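Long-range contacts in ribulose bisphosphate carboxylase (Pyrococcus horikoshii, PDB 2D69), which probably catalyses the addition of carbon dioxide and water to ribulose 1,5-bisphosphate, giving two molecules of 3-phosphoglycerate in an archaeal AMP degradation pathway: residues A[314-319]-A[349-354]; A[325-330]-A[361-366]; A[385-390]-A[409-414]; A[171-176]-A[380-385]. All coordinates share one frame; numbering follows the deposited sequence.

How the interactions relate
From the N terminus, residues 171-176 come first, on the helix that follows the first barrel strand, and wait some 200 residues for 380-385; interaction 4 thus closes the longest loop and joins the first and last helices of the alpha/beta barrel. Nested inside that loop are interactions 1 and 2, each closing about 30 residues, whose segments alternate along the chain: 314-319, 325-330, 349-354, 361-366. They join what follows the sixth barrel strand to what follows the seventh, and touch where Ala315 meets Phe363. Interaction 3 opens as interaction 4 closes, sharing Gly385; it closes a loop of 18 residues and straps the C-terminal helix onto helix 382-398. Pro353 links it back to interaction 1.

Interaction 1. Residues A[314-319]-A[349-354]; sequences TAVGKM and GGLHPG. With SO4 (sulfate ion), chain E.
Val316 and Leu351 meet where two active-site loops of the alpha/beta barrel lie side by side: residues 314-319 belong to the loop after the sixth strand, RuBisCO's loop 6, and 349-354 follow the seventh. The two side chains cross at a slant, and CG2 of Val316 presses on CD2 of Leu351 at 3.3 Å, tighter than ordinary van der Waals contact. Val316 turns CG1 anti to its backbone nitrogen (chi1 -175°), which sends the other methyl, CG2, to the leucine and lets CG1 rest 3.9 Å from Gly350 O. Thr314 comes from farther back, tip to tip with the same leucine, its CG2 4.1 Å from Leu351 CD1, while its hydroxyl makes a weak hydrogen bond to Ser348 O. With an alanine at Val316, Leu351 CD2 would probably lose its methyl neighbour, and loop 6 would rest less firmly on residues 349-354. The poorly ordered Met319 passes beside Gly349, whose backbone angles suit a residue without a side chain. Lys318, the predicted stabiliser of the transition state, starts toward residues 349-354 but leads its end away: Lys318 NZ lies 9.5 Å from atom S of the bound sulfate. Both the distance and the disorder are consistent with a loop not closed over substrate. The sulfate occupies a site that, given the predicted substrate-binding residues around it, is probably a phosphate pocket; Gly373 N and Gln370 NE2 hold it too, and Gly350 N donates to its O2 at 2.7 Å, with 156° at the hydrogen.

Interaction 2. Residues A[325-330]-A[361-366]; sequences EIKRIN and RLFGKD
The Phe363 ring and the Asn330 amide stand 61° apart, the amide oxygen OD1 approaching ring atom CD2 obliquely at 3.6 Å. Ile326 reaches the same side of the ring at about a right angle, its CG2 3.6 Å from Phe363 CE2, and a water lies in the ring plane, at the edge. That water donates to Asn330 OD1 and to Phe363 O, 2.9 Å from each, thereby joining the amide to a carbonyl at the last turn of helix 356-363. The pairing is that of neighbouring outer helices in the alpha/beta barrel: helices 323-334 and 356-363, which follow its sixth and seventh strands. Asn330 is steadied from its other end, where ND2 bonds to Thr312 OG1. Lys327 slides past the phenylalanine in the opposite direction, its CD on the other side of the ring plane. A bend at chi2 (64°) brings its methylenes over the helix end, CE 3.5 Å from Leu362 O, while NZ forms a salt bridge with Asp331. Replacing Phe363 by an alanine would probably open a gap between Ile326 and Lys327 and take away the ring that also packs on Ala315 and Tyr323.

Interaction 3. Residues A[385-390]-A[409-414]; sequences GAKALR and SPELKK
Ser409 faces Lys387 from the N-cap position of helix 410-422, its OG 4.4 Å from the lysine NZ. The hydroxyl accepts a weak capping bond from Leu412 N and is also hydrogen-bonded to Asp391 of helix 382-398, so the serine is tied to both helices at once. Pro410, the first helical residue, brings CD to 4.2 Å from Lys387 NZ and borders the lysine's polar end. Glu411 carries the main polar contact. Its chain is bent at chi2 (85°), which folds the carboxylate back across the lysine, and Lys387 NZ meets OE2 on the syn side, 32° out of the carboxylate plane. The salt bridge, modelled at 2.5 Å between Lys387 NZ and Glu411 OE2, is short, and its exact length is doubtful. Lys387 runs out extended, and its methylenes pass the acid on the way, CD lying 3.4 Å from Glu411 CD. Helix 382-398 is the outer helix that follows the eighth strand of the alpha/beta barrel, and helix 410-422 is a C-terminal addition laid across it: the local axes cross at -91° and come within 7.9 Å. Such closeness relies on Ala388, whose CB touches Glu411 O at 3.7 Å and also lies against the glutamate CB. The same carbonyl accepts from His378 NE2. At Leu412 the backbones are nearest, its CA 4.3 Å from Ala388 CA, and the leucine brings CD1 to 4.0 Å from Ala388 O, packing on Ala392 and Pro353 as well.

Interaction 4. Residues A[171-176]-A[380-385]; sequences AEIAYE and DGPRAG
Glu176 and Arg383 form a salt bridge, OE2 to NH1 at 2.7 Å, at the guanidinium edge and near its plane, with OE1 of the same carboxylate 2.8 Å from that NH1. The hydrogen bond within it is weak, with 136° at the hydrogen, and the carboxylate and guanidinium planes stand 54° apart. A bend at chi2 curls the glutamate back toward the arginine. Water 2 adds a second link: it donates to Glu176 OE2 at 2.6 Å and accepts from Arg383 N at 3.1 Å, satisfying an amide of the first helical turn. The start of helix 382-398 and the arginine would probably both favour a negative charge on the glutamate. Nearer the backbones, Arg383 CA approaches Glu176 O at 3.5 Å in a CA-H...O contact. Helices 167-179 and 382-398 follow the first and eighth strands of the alpha/beta barrel, so the contact lies where the ring of outer helices closes on itself. Tyr175 runs alongside Arg383 in the same direction; ring and guanidinium planes are 70° apart, with CE1 3.6 Å from Arg383 NH2. Its hydroxyl is held by Glu216, on helix 199-217. On the apolar side, Ile173 crosses Pro382 at about a right angle, CD1 pressing on the proline CG at a tight 3.5 Å. Met376 packs on both residues, as does Trp59 of the second subunit, which also reaches Glu176.

Interaction 1. Residues A[314-319]-A[349-354]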
# COMPACT_ATOMS: atom_id res chain seq x y z
N THR A 314 -24.37 -41.04 -12.06
CA THR A 314 -24.25 -42.42 -11.47
C THR A 314 -25.08 -43.54 -12.12
O THR A 314 -25.97 -43.27 -12.94
CB THR A 314 -24.70 -42.45 -10.02
OG1 THR A 314 -26.07 -42.01 -9.92
CG2 THR A 314 -23.87 -41.50 -9.21
N ALA A 315 -24.82 -44.78 -11.67
CA ALA A 315 -25.60 -45.95 -12.06
C ALA A 315 -26.29 -46.61 -10.84
O ALA A 315 -25.71 -47.35 -10.00
CB ALA A 315 -24.75 -46.95 -12.85
N VAL A 316 -27.58 -46.27 -10.79
CA VAL A 316 -28.55 -46.55 -9.74
C VAL A 316 -29.79 -47.00 -10.54
O VAL A 316 -29.78 -46.97 -11.77
CB VAL A 316 -28.83 -45.21 -8.98
CG1 VAL A 316 -29.74 -45.37 -7.75
CG2 VAL A 316 -27.52 -44.54 -8.58
N GLY A 317 -30.86 -47.43 -9.88
CA GLY A 317 -32.15 -47.52 -10.55
C GLY A 317 -32.73 -46.11 -10.58
O GLY A 317 -33.13 -45.58 -11.64
N LYS A 318 -32.71 -45.50 -9.39
CA LYS A 318 -33.30 -44.19 -9.09
C LYS A 318 -32.44 -42.97 -9.54
O LYS A 318 -32.64 -41.84 -9.07
CB LYS A 318 -33.57 -44.12 -7.56
CG LYS A 318 -34.44 -45.29 -7.00
CD LYS A 318 -34.64 -45.20 -5.46
CE LYS A 318 -35.30 -43.88 -4.99
NZ LYS A 318 -36.28 -43.32 -5.97
N MET A 319 -31.48 -43.19 -10.42
CA MET A 319 -30.83 -42.06 -11.10
C MET A 319 -29.99 -42.46 -12.32
O MET A 319 -29.58 -41.57 -13.06
CB MET A 319 -29.99 -41.21 -10.14
CG MET A 319 -30.25 -39.67 -10.22
SD MET A 319 -29.51 -38.73 -11.68
CE MET A 319 -27.84 -38.04 -11.04
N GLY A 349 -26.92 -38.94 -6.69
CA GLY A 349 -28.23 -39.13 -7.30
C GLY A 349 -28.89 -40.36 -6.73
O GLY A 349 -28.77 -41.43 -7.31
N GLY A 350 -29.49 -40.21 -5.56
CA GLY A 350 -30.24 -41.26 -4.91
C GLY A 350 -29.43 -42.43 -4.40
O GLY A 350 -29.95 -43.53 -4.29
N LEU A 351 -28.19 -42.18 -4.01
CA LEU A 351 -27.36 -43.23 -3.47
C LEU A 351 -27.69 -43.50 -1.99
O LEU A 351 -28.10 -42.61 -1.25
CB LEU A 351 -25.89 -42.89 -3.64
CG LEU A 351 -25.49 -42.60 -5.09
CD1 LEU A 351 -24.09 -42.12 -5.18
CD2 LEU A 351 -25.67 -43.81 -5.99
N HIS A 352 -27.56 -44.75 -1.61
CA HIS A 352 -27.74 -45.17 -0.23
C HIS A 352 -26.91 -46.42 -0.03
O HIS A 352 -26.39 -46.97 -1.00
CB HIS A 352 -29.23 -45.41 0.01
CG HIS A 352 -29.81 -46.51 -0.81
ND1 HIS A 352 -30.54 -46.29 -1.97
CD2 HIS A 352 -29.79 -47.86 -0.64
CE1 HIS A 352 -30.95 -47.45 -2.46
NE2 HIS A 352 -30.50 -48.42 -1.68
N PRO A 353 -26.76 -46.86 1.21
CA PRO A 353 -25.80 -47.92 1.55
C PRO A 353 -25.88 -49.22 0.74
O PRO A 353 -24.83 -49.79 0.40
CB PRO A 353 -26.08 -48.18 3.03
CG PRO A 353 -26.57 -46.84 3.53
CD PRO A 353 -27.45 -46.37 2.42
N GLY A 354 -27.10 -49.69 0.44
CA GLY A 354 -27.31 -50.89 -0.37
C GLY A 354 -26.79 -50.79 -1.81
O GLY A 354 -26.64 -51.78 -2.50
S SO4 E . -29.66 -37.19 -3.09
O1 SO4 E . -30.81 -37.13 -2.21
O2 SO4 E . -30.01 -37.82 -4.34
O3 SO4 E . -29.27 -35.82 -3.36
O4 SO4 E . -28.56 -37.87 -2.43

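Interaction 2. Residues A[325-330]-A[361-366]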
# COMPACT_ATOMS: atom_id res chain seq x y z
N GLU A 325 -21.45 -43.44 -21.21
CA GLU A 325 -21.02 -42.03 -21.19
C GLU A 325 -20.34 -41.70 -19.87
O GLU A 325 -19.33 -41.05 -19.85
CB GLU A 325 -22.22 -41.07 -21.39
CG GLU A 325 -21.86 -39.58 -21.20
CD GLU A 325 -22.98 -38.61 -21.61
OE1 GLU A 325 -24.17 -38.91 -21.32
OE2 GLU A 325 -22.66 -37.55 -22.23
N ILE A 326 -20.91 -42.16 -18.77
CA ILE A 326 -20.40 -41.79 -17.47
C ILE A 326 -19.05 -42.40 -17.23
O ILE A 326 -18.13 -41.72 -16.74
CB ILE A 326 -21.37 -42.18 -16.39
CG1 ILE A 326 -22.62 -41.29 -16.51
CG2 ILE A 326 -20.70 -41.99 -14.98
CD1 ILE A 326 -23.75 -41.76 -15.63
N LYS A 327 -18.94 -43.68 -17.58
CA LYS A 327 -17.69 -44.40 -17.45
C LYS A 327 -16.59 -43.75 -18.32
O LYS A 327 -15.46 -43.71 -17.92
CB LYS A 327 -17.87 -45.88 -17.81
CG LYS A 327 -16.62 -46.72 -17.53
CD LYS A 327 -16.29 -46.75 -15.99
CE LYS A 327 -15.26 -47.85 -15.61
NZ LYS A 327 -13.94 -47.68 -16.32
N ARG A 328 -16.94 -43.25 -19.51
CA ARG A 328 -15.99 -42.55 -20.35
C ARG A 328 -15.47 -41.29 -19.62
O ARG A 328 -14.25 -41.06 -19.55
CB ARG A 328 -16.64 -42.17 -21.70
CG ARG A 328 -15.67 -41.56 -22.74
CD ARG A 328 -16.32 -41.09 -24.08
NE ARG A 328 -17.53 -41.86 -24.35
CZ ARG A 328 -17.56 -43.12 -24.80
NH1 ARG A 328 -16.42 -43.77 -25.06
NH2 ARG A 328 -18.73 -43.74 -25.01
N ILE A 329 -16.38 -40.51 -19.05
CA ILE A 329 -15.99 -39.31 -18.36
C ILE A 329 -15.07 -39.62 -17.19
O ILE A 329 -14.03 -38.96 -17.04
CB ILE A 329 -17.18 -38.50 -17.92
CG1 ILE A 329 -17.94 -38.05 -19.18
CG2 ILE A 329 -16.73 -37.26 -17.13
CD1 ILE A 329 -19.33 -37.58 -18.95
N ASN A 330 -15.44 -40.59 -16.36
CA ASN A 330 -14.64 -40.90 -15.17
C ASN A 330 -13.25 -41.39 -15.56
O ASN A 330 -12.28 -41.06 -14.89
CB ASN A 330 -15.29 -41.97 -14.27
CG ASN A 330 -16.52 -41.46 -13.47
OD1 ASN A 330 -17.03 -42.18 -12.59
ND2 ASN A 330 -17.01 -40.26 -13.76
N ARG A 361 -18.03 -51.67 -7.61
CA ARG A 361 -17.69 -52.66 -8.64
C ARG A 361 -17.58 -52.00 -10.01
O ARG A 361 -16.62 -52.24 -10.74
CB ARG A 361 -18.78 -53.72 -8.71
CG ARG A 361 -18.39 -55.01 -9.32
CD ARG A 361 -19.58 -56.01 -9.34
NE ARG A 361 -20.28 -55.83 -10.62
CZ ARG A 361 -21.53 -55.36 -10.79
NH1 ARG A 361 -21.98 -55.23 -12.03
NH2 ARG A 361 -22.35 -55.07 -9.76
N LEU A 362 -18.56 -51.17 -10.33
CA LEU A 362 -18.65 -50.52 -11.65
C LEU A 362 -17.74 -49.30 -11.84
O LEU A 362 -17.27 -49.04 -12.95
CB LEU A 362 -20.10 -50.10 -11.94
CG LEU A 362 -21.10 -51.24 -12.19
CD1 LEU A 362 -22.49 -50.67 -12.41
CD2 LEU A 362 -20.72 -52.13 -13.37
N PHE A 363 -17.53 -48.52 -10.79
CA PHE A 363 -16.82 -47.24 -10.93
C PHE A 363 -15.55 -47.09 -10.06
O PHE A 363 -14.95 -46.04 -10.07
CB PHE A 363 -17.76 -46.07 -10.67
CG PHE A 363 -18.90 -45.95 -11.67
CD1 PHE A 363 -20.18 -46.38 -11.34
CD2 PHE A 363 -18.69 -45.40 -12.93
CE1 PHE A 363 -21.23 -46.29 -12.23
CE2 PHE A 363 -19.74 -45.27 -13.85
CZ PHE A 363 -21.03 -45.71 -13.49
N GLY A 364 -15.13 -48.13 -9.38
CA GLY A 364 -13.92 -48.10 -8.59
C GLY A 364 -14.01 -47.40 -7.24
O GLY A 364 -15.06 -46.95 -6.81
N LYS A 365 -12.86 -47.33 -6.56
CA LYS A 365 -12.74 -46.72 -5.25
C LYS A 365 -12.36 -45.24 -5.28
O LYS A 365 -12.35 -44.59 -4.23
CB LYS A 365 -11.68 -47.46 -4.48
CG LYS A 365 -12.05 -48.95 -4.29
CD LYS A 365 -11.04 -49.71 -3.43
CE LYS A 365 -9.74 -50.06 -4.18
NZ LYS A 365 -8.98 -51.01 -3.32
N ASP A 366 -11.95 -44.75 -6.44
CA ASP A 366 -11.53 -43.36 -6.55
C ASP A 366 -12.74 -42.55 -6.93
O ASP A 366 -12.96 -42.23 -8.10
CB ASP A 366 -10.38 -43.18 -7.56
CG ASP A 366 -9.03 -43.55 -6.97
OD1 ASP A 366 -8.90 -43.63 -5.73
OD2 ASP A 366 -8.05 -43.81 -7.66
O HOH W 1 -15.43 -44.57 -12.58

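Interaction 3. Residues A[385-390]-A[409-414]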
# COMPACT_ATOMS: atom_id res chain seq x y z
N GLY A 385 -27.31 -42.76 9.76
CA GLY A 385 -27.22 -42.93 8.31
C GLY A 385 -25.80 -42.85 7.80
O GLY A 385 -25.42 -43.51 6.84
N ALA A 386 -25.03 -41.96 8.39
CA ALA A 386 -23.67 -41.77 7.94
C ALA A 386 -22.88 -43.03 8.26
O ALA A 386 -22.08 -43.46 7.43
CB ALA A 386 -23.04 -40.57 8.60
N LYS A 387 -23.13 -43.61 9.44
CA LYS A 387 -22.41 -44.80 9.84
C LYS A 387 -22.76 -45.92 8.88
O LYS A 387 -21.89 -46.68 8.49
CB LYS A 387 -22.71 -45.24 11.27
CG LYS A 387 -21.67 -46.30 11.79
CD LYS A 387 -22.00 -46.85 13.19
CE LYS A 387 -21.42 -48.29 13.38
NZ LYS A 387 -22.20 -49.16 14.31
N ALA A 388 -24.02 -45.98 8.46
CA ALA A 388 -24.49 -47.06 7.60
C ALA A 388 -23.78 -46.97 6.25
O ALA A 388 -23.38 -47.98 5.67
CB ALA A 388 -25.99 -46.99 7.40
N LEU A 389 -23.61 -45.76 5.76
CA LEU A 389 -22.93 -45.54 4.50
C LEU A 389 -21.46 -45.97 4.60
O LEU A 389 -20.94 -46.70 3.75
CB LEU A 389 -23.04 -44.08 4.10
CG LEU A 389 -22.51 -43.74 2.70
CD1 LEU A 389 -23.38 -44.35 1.59
CD2 LEU A 389 -22.39 -42.22 2.55
N ARG A 390 -20.79 -45.54 5.66
CA ARG A 390 -19.37 -45.90 5.88
C ARG A 390 -19.21 -47.41 6.03
O ARG A 390 -18.24 -47.96 5.56
CB ARG A 390 -18.79 -45.18 7.10
CG ARG A 390 -18.45 -43.67 6.86
CD ARG A 390 -17.18 -43.39 5.99
NE ARG A 390 -16.01 -44.09 6.58
CZ ARG A 390 -15.30 -43.65 7.63
NH1 ARG A 390 -15.58 -42.50 8.22
NH2 ARG A 390 -14.25 -44.35 8.06
N SER A 409 -23.38 -54.37 12.46
CA SER A 409 -23.72 -52.96 12.22
C SER A 409 -25.23 -52.69 12.24
O SER A 409 -25.89 -52.80 11.20
CB SER A 409 -23.20 -52.51 10.86
OG SER A 409 -23.51 -51.15 10.65
N PRO A 410 -25.78 -52.33 13.40
CA PRO A 410 -27.22 -52.03 13.52
C PRO A 410 -27.72 -50.96 12.53
O PRO A 410 -28.86 -51.02 12.06
CB PRO A 410 -27.37 -51.53 14.97
CG PRO A 410 -26.23 -52.22 15.69
CD PRO A 410 -25.09 -52.18 14.70
N GLU A 411 -26.85 -50.00 12.20
CA GLU A 411 -27.24 -48.90 11.34
C GLU A 411 -27.42 -49.43 9.92
O GLU A 411 -28.40 -49.11 9.23
CB GLU A 411 -26.19 -47.78 11.40
CG GLU A 411 -26.14 -47.08 12.75
CD GLU A 411 -25.27 -47.76 13.79
OE1 GLU A 411 -25.25 -47.23 14.91
OE2 GLU A 411 -24.59 -48.78 13.52
N LEU A 412 -26.49 -50.25 9.49
CA LEU A 412 -26.56 -50.82 8.16
C LEU A 412 -27.73 -51.80 8.11
O LEU A 412 -28.44 -51.87 7.12
CB LEU A 412 -25.22 -51.47 7.79
CG LEU A 412 -25.25 -52.22 6.46
CD1 LEU A 412 -25.59 -51.27 5.28
CD2 LEU A 412 -23.94 -52.97 6.25
N LYS A 413 -27.95 -52.55 9.18
CA LYS A 413 -29.09 -53.49 9.21
C LYS A 413 -30.41 -52.73 9.00
O LYS A 413 -31.24 -53.16 8.21
CB LYS A 413 -29.09 -54.28 10.52
CG LYS A 413 -29.97 -55.56 10.53
CD LYS A 413 -30.02 -56.15 11.92
CE LYS A 413 -30.33 -57.63 11.92
NZ LYS A 413 -30.80 -58.06 13.29
N LYS A 414 -30.60 -51.59 9.67
CA LYS A 414 -31.88 -50.85 9.57
C LYS A 414 -32.06 -50.25 8.19
O LYS A 414 -33.18 -50.18 7.67
CB LYS A 414 -31.98 -49.73 10.61
CG LYS A 414 -33.38 -49.59 11.25
CD LYS A 414 -33.31 -49.92 12.74
CE LYS A 414 -34.53 -49.46 13.52
NZ LYS A 414 -34.82 -50.50 14.62

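Interaction 4. Residues A[171-176]-A[380-385]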
# COMPACT_ATOMS: atom_id res chain seq x y z
N ALA A 171 -24.95 -26.01 12.07
CA ALA A 171 -23.91 -26.56 12.95
C ALA A 171 -24.33 -27.87 13.56
O ALA A 171 -23.50 -28.77 13.75
CB ALA A 171 -23.55 -25.57 14.04
N GLU A 172 -25.61 -27.99 13.89
CA GLU A 172 -26.10 -29.20 14.58
C GLU A 172 -26.21 -30.38 13.63
O GLU A 172 -25.86 -31.49 13.96
CB GLU A 172 -27.45 -28.95 15.30
CG GLU A 172 -27.29 -27.95 16.45
CD GLU A 172 -28.61 -27.53 17.15
OE1 GLU A 172 -29.72 -27.56 16.54
OE2 GLU A 172 -28.50 -27.13 18.32
N ILE A 173 -26.73 -30.13 12.44
CA ILE A 173 -26.77 -31.19 11.48
C ILE A 173 -25.37 -31.61 11.06
O ILE A 173 -25.09 -32.81 10.98
CB ILE A 173 -27.73 -30.89 10.32
CG1 ILE A 173 -27.83 -32.10 9.40
CG2 ILE A 173 -27.38 -29.64 9.56
CD1 ILE A 173 -28.42 -33.31 10.10
N ALA A 174 -24.46 -30.65 10.86
CA ALA A 174 -23.08 -30.96 10.51
C ALA A 174 -22.44 -31.84 11.54
O ALA A 174 -21.73 -32.75 11.19
CB ALA A 174 -22.27 -29.69 10.38
N TYR A 175 -22.64 -31.53 12.81
CA TYR A 175 -22.04 -32.34 13.91
C TYR A 175 -22.47 -33.79 13.80
O TYR A 175 -21.67 -34.69 13.99
CB TYR A 175 -22.46 -31.80 15.27
CG TYR A 175 -21.82 -32.51 16.41
CD1 TYR A 175 -22.47 -33.52 17.07
CD2 TYR A 175 -20.49 -32.26 16.75
CE1 TYR A 175 -21.89 -34.16 18.15
CE2 TYR A 175 -19.87 -32.93 17.78
CZ TYR A 175 -20.59 -33.88 18.47
OH TYR A 175 -20.01 -34.58 19.49
N GLU A 176 -23.76 -33.99 13.55
CA GLU A 176 -24.31 -35.32 13.37
C GLU A 176 -23.67 -36.08 12.21
O GLU A 176 -23.26 -37.23 12.36
CB GLU A 176 -25.85 -35.27 13.16
CG GLU A 176 -26.68 -34.82 14.37
CD GLU A 176 -26.38 -35.63 15.63
OE1 GLU A 176 -25.90 -35.06 16.63
OE2 GLU A 176 -26.67 -36.84 15.61
N ASP A 380 -32.93 -43.98 12.05
CA ASP A 380 -32.39 -43.63 13.36
C ASP A 380 -31.73 -42.26 13.34
O ASP A 380 -31.15 -41.85 14.33
CB ASP A 380 -31.40 -44.68 13.81
CG ASP A 380 -32.04 -45.98 14.14
OD1 ASP A 380 -31.38 -47.03 13.99
OD2 ASP A 380 -33.19 -46.05 14.54
N GLY A 381 -31.83 -41.54 12.23
CA GLY A 381 -31.35 -40.17 12.14
C GLY A 381 -30.06 -40.08 11.33
O GLY A 381 -29.47 -41.09 10.97
N PRO A 382 -29.64 -38.87 11.02
CA PRO A 382 -28.49 -38.64 10.13
C PRO A 382 -27.17 -39.21 10.63
O PRO A 382 -26.40 -39.70 9.84
CB PRO A 382 -28.43 -37.12 9.96
CG PRO A 382 -29.33 -36.54 10.99
CD PRO A 382 -30.30 -37.61 11.45
N ARG A 383 -26.90 -39.17 11.92
CA ARG A 383 -25.67 -39.79 12.42
C ARG A 383 -25.63 -41.27 12.08
O ARG A 383 -24.64 -41.78 11.58
CB ARG A 383 -25.57 -39.64 13.92
CG ARG A 383 -24.20 -39.76 14.53
CD ARG A 383 -24.31 -40.03 15.98
NE ARG A 383 -23.34 -39.37 16.84
CZ ARG A 383 -23.49 -38.18 17.44
NH1 ARG A 383 -24.55 -37.41 17.26
NH2 ARG A 383 -22.51 -37.75 18.22
N ALA A 384 -26.73 -41.96 12.34
CA ALA A 384 -26.82 -43.37 12.04
C ALA A 384 -26.74 -43.64 10.57
O ALA A 384 -26.15 -44.63 10.15
CB ALA A 384 -28.12 -43.98 12.62
N GLY A 385 -27.31 -42.76 9.76
CA GLY A 385 -27.22 -42.93 8.31
C GLY A 385 -25.80 -42.85 7.80
O GLY A 385 -25.42 -43.51 6.84
O HOH W 2 -28.53 -38.03 14.30